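Local coordinates for protein kojibiose phosphorylase (Gut metagenome, PDB 6W0P) that belongs to glycoside hydrolase family 65, whose members pair a large N-terminal beta domain with a helical catalytic domain and a small C-terminal beta domain, at residues A[689-694]-A[734-739]. Numbering follows the deposited sequence. Where two conformers were deposited one is given.
Sequences ILNLTP and PINVYG
L692 sits between two rungs of a parallel ladder: its N donates to N736 O at 2.8 Å, and its O accepts from Y738 N, a longer bond of 3.2 Å. One step earlier N736 N donates to L690 O with an N-H...O angle of 170°. N736 thus uses both its backbone N and O on the residues flanking N691, the pattern of a parallel bridge. Water 1 joins L690 N and P734 O, 4.4 Å apart, donating to P734 O at 2.6 Å. These are the central strands of the four-stranded mixed sheet in the C-terminal domain; on their far edges the backbones of N691 and I735 bond to M684 and Y742, respectively, of the outer strands. That sheet packs on a second, antiparallel one, so L690, L692, I735 and V737 face inward, against L714, V716, I725, L748 and I750. In one of its two conformers I735 extends CG1 anti to its backbone N (chi1 178°), bringing CD1 to L690 CD2 (doubtfully close) and L692 CD1. On the other face the amides of N691 and N736 lie alongside, planes 10° apart, with N691 OD1 3.5 Å from N736 CB. N691 ND2 turns back to I689 O in a weak bond. Beyond the strands, Y738 OH donates to P694 O at 2.6 Å, the acceptor lying in the ring plane at its edge, while P694 CD packs against CZ of the same ring.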
# COMPACT_ATOMS: atom_id res chain seq x y z
N ILE A 689 16.46 -43.15 11.10
CA ILE A 689 17.69 -43.76 10.50
C ILE A 689 18.29 -42.72 9.55
O ILE A 689 17.56 -42.24 8.67
CB ILE A 689 17.38 -45.06 9.71
CG1 ILE A 689 16.54 -46.09 10.48
CG2 ILE A 689 18.67 -45.64 9.17
CD1 ILE A 689 17.26 -46.80 11.60
N LEU A 690 19.58 -42.43 9.69
CA LEU A 690 20.28 -41.51 8.77
C LEU A 690 20.48 -42.21 7.42
O LEU A 690 21.05 -43.32 7.41
CB LEU A 690 21.62 -41.09 9.40
CG LEU A 690 22.39 -40.02 8.63
CD1 LEU A 690 22.86 -38.94 9.58
CD2 LEU A 690 23.57 -40.63 7.91
N ASN A 691 20.06 -41.53 6.35
CA ASN A 691 20.24 -41.93 4.94
C ASN A 691 21.22 -40.98 4.25
O ASN A 691 21.17 -39.76 4.52
CB ASN A 691 18.92 -41.92 4.17
CG ASN A 691 17.96 -43.05 4.52
OD1 ASN A 691 17.61 -43.83 3.65
ND2 ASN A 691 17.53 -43.13 5.77
N LEU A 692 22.05 -41.53 3.37
CA LEU A 692 22.92 -40.79 2.42
C LEU A 692 22.74 -41.39 1.03
O LEU A 692 22.53 -42.62 0.96
CB LEU A 692 24.39 -40.92 2.86
CG LEU A 692 24.73 -40.33 4.23
CD1 LEU A 692 26.17 -40.67 4.60
CD2 LEU A 692 24.53 -38.83 4.22
N THR A 693 22.75 -40.55 -0.01
CA THR A 693 22.77 -40.93 -1.45
C THR A 693 23.74 -40.00 -2.16
O THR A 693 23.33 -39.11 -2.89
CB THR A 693 21.40 -40.82 -2.11
OG1 THR A 693 20.48 -41.52 -1.28
CG2 THR A 693 21.37 -41.40 -3.51
N PRO A 694 25.05 -40.13 -1.89
CA PRO A 694 26.03 -39.18 -2.42
C PRO A 694 26.16 -39.22 -3.95
O PRO A 694 26.31 -40.28 -4.53
CB PRO A 694 27.33 -39.56 -1.69
CG PRO A 694 26.86 -40.28 -0.45
CD PRO A 694 25.65 -41.06 -0.93
N PRO A 734 23.28 -47.49 12.83
CA PRO A 734 22.72 -47.90 11.55
C PRO A 734 22.66 -46.71 10.60
O PRO A 734 22.23 -45.65 10.98
CB PRO A 734 21.30 -48.37 11.85
CG PRO A 734 20.98 -47.81 13.22
CD PRO A 734 22.30 -47.60 13.92
N ILE A 735 23.09 -46.94 9.38
CA ILE A 735 23.06 -45.89 8.33
C ILE A 735 22.67 -46.55 7.00
O ILE A 735 23.10 -47.68 6.75
CB ILE A 735 24.42 -45.16 8.32
CG1 ILE A 735 24.49 -44.09 7.23
CG2 ILE A 735 25.58 -46.14 8.24
CD1 ILE A 735 25.75 -43.27 7.31
N ASN A 736 21.86 -45.85 6.23
CA ASN A 736 21.30 -46.33 4.95
C ASN A 736 22.03 -45.59 3.83
O ASN A 736 21.92 -44.33 3.79
CB ASN A 736 19.78 -46.15 5.01
CG ASN A 736 19.09 -46.98 3.98
OD1 ASN A 736 19.38 -46.83 2.80
ND2 ASN A 736 18.22 -47.88 4.41
N VAL A 737 22.82 -46.29 3.01
CA VAL A 737 23.59 -45.67 1.89
C VAL A 737 23.21 -46.35 0.56
O VAL A 737 23.37 -47.61 0.44
CB VAL A 737 25.12 -45.69 2.12
CG1 VAL A 737 25.85 -44.81 1.12
CG2 VAL A 737 25.51 -45.27 3.53
N TYR A 738 22.75 -45.55 -0.41
CA TYR A 738 22.29 -46.03 -1.73
C TYR A 738 21.21 -47.09 -1.50
O TYR A 738 21.13 -48.06 -2.25
CB TYR A 738 23.47 -46.55 -2.56
CG TYR A 738 24.51 -45.50 -2.88
CD1 TYR A 738 24.16 -44.29 -3.46
CD2 TYR A 738 25.85 -45.70 -2.59
CE1 TYR A 738 25.10 -43.32 -3.77
CE2 TYR A 738 26.80 -44.73 -2.88
CZ TYR A 738 26.43 -43.53 -3.46
OH TYR A 738 27.36 -42.56 -3.73
N GLY A 739 20.39 -46.90 -0.45
CA GLY A 739 19.22 -47.74 -0.15
C GLY A 739 19.55 -49.03 0.57
O GLY A 739 18.60 -49.80 0.78
O HOH W 1 20.88 -43.67 11.95
O HOH W 2 20.16 -44.30 1.03